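Local atomic coordinates of probable TonB-dependent receptor (PDB entry 4K3F), a protein that probably serves as a membrane-anchored periplasmic lipoprotein that binds methionine, captured here as selenomethionine, for uptake into the cell. Residues Pro23-Glu28 / Ala216-Ser221; Lys93-Leu98 / Val165-Ile170. All blocks are in the same frame, centred on the assembly; numbering follows the deposited sequence. Where two conformers were deposited one is given.

Interaction 1 of 2, residues Pro23-Glu28 / Ala216-Ser221; sequences PLLAKE and AKALHS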
ATOM      1  N   PRO A  23      21.228   3.490   9.445  1.00 18.80           N
ATOM      2  CA  PRO A  23      22.403   4.145  10.072  1.00 19.26           C
ATOM      3  C   PRO A  23      22.085   5.273  11.038  1.00 20.62           C
ATOM      4  O   PRO A  23      22.799   5.420  12.025  1.00 21.71           O
ATOM      5  CB  PRO A  23      23.181   4.673   8.883  1.00 21.55           C
ATOM      6  CG  PRO A  23      22.810   3.739   7.771  1.00 24.08           C
ATOM      7  CD  PRO A  23      21.360   3.433   7.968  1.00 20.51           C
ATOM      8  N   LEU A  24      21.051   6.057  10.745  1.00 23.14           N
ATOM      9  CA  LEU A  24      20.604   7.120  11.647  1.00 24.03           C
ATOM     10  C   LEU A  24      20.221   6.551  13.009  1.00 24.29           C
ATOM     11  O   LEU A  24      20.568   7.121  14.054  1.00 23.92           O
ATOM     12  CB  LEU A  24      19.397   7.895  11.075  1.00 26.42           C
ATOM     13  CG  LEU A  24      19.637   8.758   9.844  1.00 27.04           C
ATOM     14  CD1 LEU A  24      18.330   9.396   9.391  1.00 26.32           C
ATOM     15  CD2 LEU A  24      20.731   9.792  10.141  1.00 29.02           C
ATOM     16  N   LEU A  25      19.542   5.414  12.989  1.00 19.40           N
ATOM     17  CA  LEU A  25      19.130   4.772  14.224  1.00 20.32           C
ATOM     18  C   LEU A  25      20.310   4.204  14.970  1.00 20.85           C
ATOM     19  O   LEU A  25      20.368   4.310  16.198  1.00 24.12           O
ATOM     20  CB  LEU A  25      18.078   3.700  13.938  1.00 20.29           C
ATOM     21  CG  LEU A  25      16.700   4.334  13.757  1.00 24.11           C
ATOM     22  CD1 LEU A  25      15.824   3.205  13.364  1.00 24.47           C
ATOM     23  CD2 LEU A  25      16.159   4.928  15.044  1.00 23.78           C
ATOM     24  N   ALA A  26      21.268   3.637  14.253  1.00 19.27           N
ATOM     25  CA  ALA A  26      22.485   3.106  14.893  1.00 23.08           C
ATOM     26  C   ALA A  26      23.158   4.181  15.740  1.00 26.45           C
ATOM     27  O   ALA A  26      23.646   3.903  16.843  1.00 25.06           O
ATOM     28  CB  ALA A  26      23.455   2.560  13.858  1.00 23.28           C
ATOM     29  N   LYS A  27      23.119   5.421  15.253  1.00 25.62           N
ATOM     30  CA  LYS A  27      23.748   6.528  15.968  1.00 28.54           C
ATOM     31  C   LYS A  27      22.955   6.938  17.206  1.00 29.96           C
ATOM     32  O   LYS A  27      23.495   7.649  18.042  1.00 30.62           O
ATOM     33  CB  LYS A  27      23.912   7.747  15.053  1.00 29.66           C
ATOM     34  CG  LYS A  27      24.836   7.487  13.868  1.00 33.76           C
ATOM     35  CD  LYS A  27      26.233   7.070  14.288  1.00 40.28           C
ATOM     36  CE  LYS A  27      27.256   7.642  13.319  1.00 49.01           C
ATOM     37  NZ  LYS A  27      28.650   7.264  13.678  1.00 56.87           N
ATOM     38  N   GLU A  28      21.688   6.502  17.318  1.00 26.31           N
ATOM     39  CA  GLU A  28      20.867   6.736  18.513  1.00 25.87           C
ATOM     40  C   GLU A  28      20.699   5.471  19.352  1.00 20.80           C
ATOM     41  O   GLU A  28      19.775   5.400  20.174  1.00 22.38           O
ATOM     42  CB  GLU A  28      19.477   7.175  18.114  1.00 30.00           C
ATOM     43  CG  GLU A  28      19.415   8.252  17.090  1.00 38.23           C
ATOM     44  CD  GLU A  28      18.000   8.646  16.879  1.00 42.48           C
ATOM     45  OE1 GLU A  28      17.508   9.471  17.677  1.00 62.68           O
ATOM     46  OE2 GLU A  28      17.373   8.074  15.959  1.00 44.13           O
ATOM     47  N   ALA A 216      10.147   5.870  14.627  1.00 13.27           N
ATOM     48  CA  ALA A 216       9.063   6.742  14.179  1.00 13.53           C
ATOM     49  C   ALA A 216       9.579   8.165  13.828  1.00 16.06           C
ATOM     50  O   ALA A 216       9.224   8.738  12.793  1.00 15.97           O
ATOM     51  CB  ALA A 216       7.932   6.789  15.225  1.00 15.10           C
ATOM     52  N   LYS A 217      10.422   8.742  14.699  1.00 15.45           N
ATOM     53  CA  LYS A 217      10.953  10.069  14.483  1.00 16.94           C
ATOM     54  C   LYS A 217      11.855  10.088  13.256  1.00 17.10           C
ATOM     55  O   LYS A 217      11.774  11.011  12.469  1.00 18.13           O
ATOM     56  CB  LYS A 217      11.716  10.564  15.719  1.00 21.83           C
ATOM     57  CG  LYS A 217      12.302  11.961  15.569  1.00 29.88           C
ATOM     58  CD  LYS A 217      12.571  12.595  16.936  1.00 42.73           C
ATOM     59  CE  LYS A 217      13.626  13.693  16.876  1.00 53.27           C
ATOM     60  NZ  LYS A 217      14.227  13.915  18.222  1.00 57.66           N
ATOM     61  N   ALA A 218      12.705   9.083  13.096  1.00 16.65           N
ATOM     62  CA  ALA A 218      13.607   9.000  11.925  1.00 17.84           C
ATOM     63  C   ALA A 218      12.822   8.924  10.637  1.00 19.21           C
ATOM     64  O   ALA A 218      13.223   9.472   9.608  1.00 19.21           O
ATOM     65  CB  ALA A 218      14.540   7.800  12.035  1.00 20.31           C
ATOM     66  N   LEU A 219      11.658   8.271  10.686  1.00 15.86           N
ATOM     67  CA  LEU A 219      10.815   8.119   9.494  1.00 14.92           C
ATOM     68  C   LEU A 219      10.093   9.400   9.126  1.00 18.23           C
ATOM     69  O   LEU A 219       9.451   9.431   8.087  1.00 18.78           O
ATOM     70  CB  LEU A 219       9.795   6.989   9.679  1.00 14.18           C
ATOM     71  CG  LEU A 219      10.419   5.585   9.699  1.00 15.55           C
ATOM     72  CD1 LEU A 219       9.436   4.553  10.190  1.00 14.80           C
ATOM     73  CD2 LEU A 219      10.881   5.198   8.328  1.00 16.96           C
ATOM     74  N   HIS A 220      10.155  10.427   9.990  1.00 18.50           N
ATOM     75  CA  HIS A 220       9.660  11.784   9.658  1.00 17.27           C
ATOM     76  C   HIS A 220      10.812  12.755   9.406  1.00 18.71           C
ATOM     77  O   HIS A 220      10.587  13.964   9.323  1.00 20.78           O
ATOM     78  CB  HIS A 220       8.736  12.340  10.743  1.00 18.59           C
ATOM     79  CG  HIS A 220       7.349  11.780  10.719  1.00 21.33           C
ATOM     80  ND1 HIS A 220       6.309  12.363  11.413  1.00 22.83           N
ATOM     81  CD2 HIS A 220       6.810  10.725  10.051  1.00 20.67           C
ATOM     82  CE1 HIS A 220       5.194  11.676  11.203  1.00 27.28           C
ATOM     83  NE2 HIS A 220       5.475  10.669  10.392  1.00 22.32           N
ATOM     84  N   SER A 221      12.035  12.235   9.248  1.00 20.09           N
ATOM     85  CA  SER A 221      13.209  13.090   9.143  1.00 19.79           C
ATOM     86  C   SER A 221      13.254  13.748   7.766  1.00 19.27           C
ATOM     87  O   SER A 221      12.715  13.232   6.774  1.00 18.16           O
ATOM     88  CB  SER A 221      14.497  12.340   9.391  1.00 19.23           C
ATOM     89  OG  SER A 221      14.732  11.408   8.374  1.00 18.59           O
TER

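Interaction 2 of 2, residues Lys93-Leu98 / Val165-Ile170; sequences KKLDEL and VDMALI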
ATOM      1  N   LYS A  93      -4.211   2.652 -24.121  1.00 33.22           N
ATOM      2  CA  LYS A  93      -3.420   3.838 -23.802  1.00 28.21           C
ATOM      3  C   LYS A  93      -4.210   4.878 -22.981  1.00 32.17           C
ATOM      4  O   LYS A  93      -3.627   5.678 -22.273  1.00 35.38           O
ATOM      5  CB  LYS A  93      -2.952   4.485 -25.110  1.00 39.37           C
ATOM      6  N   LYS A  94      -5.535   4.861 -23.092  1.00 31.16           N
ATOM      7  CA  LYS A  94      -6.392   5.755 -22.325  1.00 29.62           C
ATOM      8  C   LYS A  94      -7.717   5.063 -22.021  1.00 30.41           C
ATOM      9  O   LYS A  94      -8.108   4.132 -22.724  1.00 27.28           O
ATOM     10  CB  LYS A  94      -6.610   7.075 -23.071  1.00 37.92           C
ATOM     11  CG  LYS A  94      -7.057   6.915 -24.492  1.00 41.24           C
ATOM     12  CD  LYS A  94      -7.242   8.269 -25.175  1.00 53.49           C
ATOM     13  CE  LYS A  94      -7.459   8.085 -26.671  1.00 55.53           C
ATOM     14  NZ  LYS A  94      -8.033   9.284 -27.340  1.00 63.00           N
ATOM     15  N   LEU A  95      -8.394   5.503 -20.959  1.00 25.50           N
ATOM     16  CA  LEU A  95      -9.649   4.853 -20.510  1.00 26.92           C
ATOM     17  C   LEU A  95     -10.735   4.766 -21.557  1.00 28.44           C
ATOM     18  O   LEU A  95     -11.464   3.782 -21.615  1.00 30.06           O
ATOM     19  CB  LEU A  95     -10.267   5.590 -19.314  1.00 28.51           C
ATOM     20  CG  LEU A  95      -9.507   5.605 -18.001  1.00 29.91           C
ATOM     21  CD1 LEU A  95     -10.215   6.511 -16.986  1.00 30.78           C
ATOM     22  CD2 LEU A  95      -9.415   4.202 -17.459  1.00 28.87           C
ATOM     23  N   ASP A  96     -10.870   5.815 -22.364  0.50 28.48           N
ATOM     24  CA  ASP A  96     -11.876   5.834 -23.408  0.50 28.56           C
ATOM     25  C   ASP A  96     -11.738   4.670 -24.388  0.50 28.60           C
ATOM     26  O   ASP A  96     -12.718   4.272 -25.013  0.50 31.08           O
ATOM     27  CB  ASP A  96     -11.842   7.183 -24.144  0.50 29.66           C
ATOM     28  CG  ASP A  96     -12.572   8.276 -23.373  0.50 32.38           C
ATOM     29  OD1 ASP A  96     -13.365   7.935 -22.466  0.50 35.41           O
ATOM     30  OD2 ASP A  96     -12.361   9.468 -23.669  0.50 39.34           O
ATOM     31  N   GLU A  97     -10.537   4.118 -24.516  1.00 28.54           N
ATOM     32  CA  GLU A  97     -10.310   2.972 -25.421  1.00 27.86           C
ATOM     33  C   GLU A  97     -10.831   1.629 -24.903  1.00 31.32           C
ATOM     34  O   GLU A  97     -10.918   0.678 -25.670  1.00 30.58           O
ATOM     35  CB  GLU A  97      -8.830   2.822 -25.754  1.00 34.87           C
ATOM     36  CG  GLU A  97      -8.257   3.981 -26.553  1.00 43.54           C
ATOM     37  CD  GLU A  97      -6.754   3.876 -26.742  1.00 52.95           C
ATOM     38  OE1 GLU A  97      -6.153   2.877 -26.291  1.00 49.77           O
ATOM     39  OE2 GLU A  97      -6.173   4.799 -27.346  1.00 68.91           O
ATOM     40  N   LEU A  98     -11.161   1.531 -23.612  1.00 27.09           N
ATOM     41  CA  LEU A  98     -11.575   0.230 -23.050  1.00 26.69           C
ATOM     42  C   LEU A  98     -12.816  -0.246 -23.801  1.00 25.20           C
ATOM     43  O   LEU A  98     -13.740   0.514 -24.024  1.00 25.31           O
ATOM     44  CB  LEU A  98     -11.899   0.340 -21.570  1.00 27.61           C
ATOM     45  CG  LEU A  98     -10.758   0.663 -20.601  1.00 26.79           C
ATOM     46  CD1 LEU A  98     -11.345   0.962 -19.232  1.00 26.63           C
ATOM     47  CD2 LEU A  98      -9.773  -0.498 -20.538  1.00 24.00           C
ATOM     48  N   VAL A 165      -5.358  -9.210 -19.132  1.00 21.68           N
ATOM     49  CA  VAL A 165      -6.567  -8.456 -18.871  1.00 20.45           C
ATOM     50  C   VAL A 165      -6.536  -7.125 -19.627  1.00 21.61           C
ATOM     51  O   VAL A 165      -5.500  -6.722 -20.132  1.00 20.06           O
ATOM     52  CB  VAL A 165      -6.757  -8.219 -17.337  1.00 23.28           C
ATOM     53  CG1 VAL A 165      -6.844  -9.555 -16.607  1.00 23.15           C
ATOM     54  CG2 VAL A 165      -5.654  -7.354 -16.761  1.00 21.17           C
ATOM     55  N   ASP A 166      -7.664  -6.431 -19.696  1.00 19.15           N
ATOM     56  CA  ASP A 166      -7.682  -5.131 -20.316  1.00 18.38           C
ATOM     57  C   ASP A 166      -7.096  -4.051 -19.431  1.00 18.76           C
ATOM     58  O   ASP A 166      -6.544  -3.072 -19.948  1.00 21.76           O
ATOM     59  CB  ASP A 166      -9.112  -4.819 -20.754  1.00 19.45           C
ATOM     60  CG  ASP A 166      -9.616  -5.815 -21.828  1.00 26.80           C
ATOM     61  OD1 ASP A 166      -8.811  -6.217 -22.705  1.00 23.75           O
ATOM     62  OD2 ASP A 166     -10.792  -6.231 -21.785  1.00 23.97           O
HETATM   63  N   MSE A 167      -7.288  -4.167 -18.101  1.00 18.09           N
HETATM   64  CA  MSE A 167      -6.740  -3.166 -17.168  1.00 16.21           C
HETATM   65  C   MSE A 167      -6.598  -3.826 -15.802  1.00 16.27           C
HETATM   66  O   MSE A 167      -7.448  -4.669 -15.424  1.00 16.26           O
HETATM   67  CB  MSE A 167      -7.652  -1.938 -17.111  1.00 15.62           C
HETATM   68  CG  MSE A 167      -7.059  -0.753 -16.362  1.00 14.53           C
HETATM   69 SE   MSE A 167      -7.983   0.914 -16.784  0.75 21.07          SE
HETATM   70  CE  MSE A 167      -9.681   0.462 -15.940  1.00 20.12           C
ATOM     71  N   ALA A 168      -5.596  -3.376 -15.058  1.00 16.53           N
ATOM     72  CA  ALA A 168      -5.354  -3.804 -13.690  1.00 14.19           C
ATOM     73  C   ALA A 168      -5.050  -2.626 -12.796  1.00 14.71           C
ATOM     74  O   ALA A 168      -4.292  -1.733 -13.151  1.00 16.83           O
ATOM     75  CB  ALA A 168      -4.247  -4.835 -13.619  1.00 18.86           C
ATOM     76  N   LEU A 169      -5.675  -2.620 -11.622  1.00 15.10           N
ATOM     77  CA  LEU A 169      -5.418  -1.583 -10.625  1.00 16.18           C
ATOM     78  C   LEU A 169      -4.500  -2.207  -9.589  1.00 16.24           C
ATOM     79  O   LEU A 169      -4.917  -3.094  -8.855  1.00 16.12           O
ATOM     80  CB  LEU A 169      -6.721  -1.050 -10.016  1.00 16.56           C
ATOM     81  CG  LEU A 169      -7.430   0.041 -10.860  1.00 17.79           C
ATOM     82  CD1 LEU A 169      -7.876  -0.485 -12.216  1.00 19.06           C
ATOM     83  CD2 LEU A 169      -8.599   0.623 -10.083  1.00 17.63           C
ATOM     84  N   ILE A 170      -3.257  -1.740  -9.566  1.00 14.44           N
ATOM     85  CA  ILE A 170      -2.160  -2.447  -8.898  1.00 14.27           C
ATOM     86  C   ILE A 170      -1.567  -1.570  -7.826  1.00 15.69           C
ATOM     87  O   ILE A 170      -1.224  -0.423  -8.093  1.00 15.33           O
ATOM     88  CB  ILE A 170      -1.066  -2.798  -9.888  1.00 14.64           C
ATOM     89  CG1 ILE A 170      -1.690  -3.638 -11.015  1.00 16.32           C
ATOM     90  CG2 ILE A 170       0.047  -3.536  -9.184  1.00 15.88           C
ATOM     91  CD1 ILE A 170      -0.726  -4.014 -12.098  1.00 17.24           C
TER

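Interaction 1 of 2, residues Pro23-Glu28 / Ala216-Ser221
Leu-25 packs on Ala-218, and Leu-24 reaches alongside Ser-221; the CB of Ala-218 points from helix 210-218 toward helix 11-26. Leu-25 meets this methyl with its branch point: CG lies 4.4 Å from Ala-218 CB, with Leu-25 CD2 at nearly the same range, 4.5 Å. The leucine's CB does not aim straight at the partner helix; a chi1 of -80° and an extended chi2 carry the isobutyl group across to it. Leu-25 is buried and also touches Lys-214 and Leu-215, as well as Val-30 and Leu-32 of strand 30-36. Leu-24, one residue earlier, reaches past the alanine on the more open side, and its CD1 comes within 4.2 Å of Ser-221 OG, a loose van der Waals approach. That hydroxyl is already engaged: it donates to Ala-218 O at 2.7 Å, in the carbonyl plane with a C=O···O angle of 150°, and also bonds Ile-224 N as N-cap of helix 222-232. Ala-218 O takes Ser-221 N as well, at 3.0 Å, closing a type I turn from Ala-218 to Ser-221. Glu-28 O accepts a bond from Lys-214 NZ. No hydrogen bond joins 23-28 to 216-221 directly. Packing of leucine on alanine between a helix near the chain's start and one near its end, beside an edge strand of the six-stranded sheet, fits a lobe of the type 2 periplasmic binding protein fold, built from both ends of the chain.

Interaction 2 of 2, residues Lys93-Leu98 / Val165-Ile170
Lys-93 N donates to Glu-97 OE1 at 2.9 Å and almost straight, 177°, the shortest polar bond within the turn that presents Leu-95 and Leu-98 to Met-167. The N-H reaches the carboxylate from above its plane, 45° out of it. This turn, with a 3-10 segment at 95-97, belongs to the link between strands 86-88 and 103-107 in the α/β lobe of a periplasmic binding protein; Met-167 opens the strand 167-170 that runs between those two in the mixed sheet. Met-167, modelled as selenomethionine, has its CG anti to the backbone N (chi1 -170°) and bends only at chi3, which brings both SE and CE against the leucines. Leu-95 slants across it, while Leu-98 lies at about a right angle to it. Both leucines approach the selenoether from neighbouring directions on one side, and the Met-167 side chain also touches Val-104, Ala-87 and Leu-120 of helix 110-122. Asp-166 fastens the start of the strand: its OD2 accepts from Thr-103 N, and its backbone O from Ser-89 OG. Lys-146 NZ bonds the backbone O of both Asp-96 and Leu-98, bridging two carbonyls of the turn. No hydrogen bond joins the segments, and side-chain contacts are apolar: Leu-95 CD2 sits 3.6 Å from Met-167 SE and Leu-98 CD1 3.7 Å from Met-167 CE. Leu-98 CD2 makes a van der Waals approach to Asp-166 O at 4.2 Å.

Overall arrangement
Interactions 1 and 2 lie on opposite sides of the chain's centre, their own centres about 40 Å apart and their nearest atoms about 21 Å apart. Each belongs to a different α/β lobe, with the selenomethionine pocket between the lobes. Interaction 1 joins two helices, 11-26 and 210-218, beside the six-stranded sheet and brings together residues far apart in sequence; interaction 2 sets the loop between strands 86-88 and 103-107 against strand 167-170, central in the five-stranded sheet, and its residues fall within the chain that interaction 1 spans. Both are partly buried and without hydrogen bonds across the segments, but 1 uses an alanine methyl, 2 a selenoether bent at its last torsion.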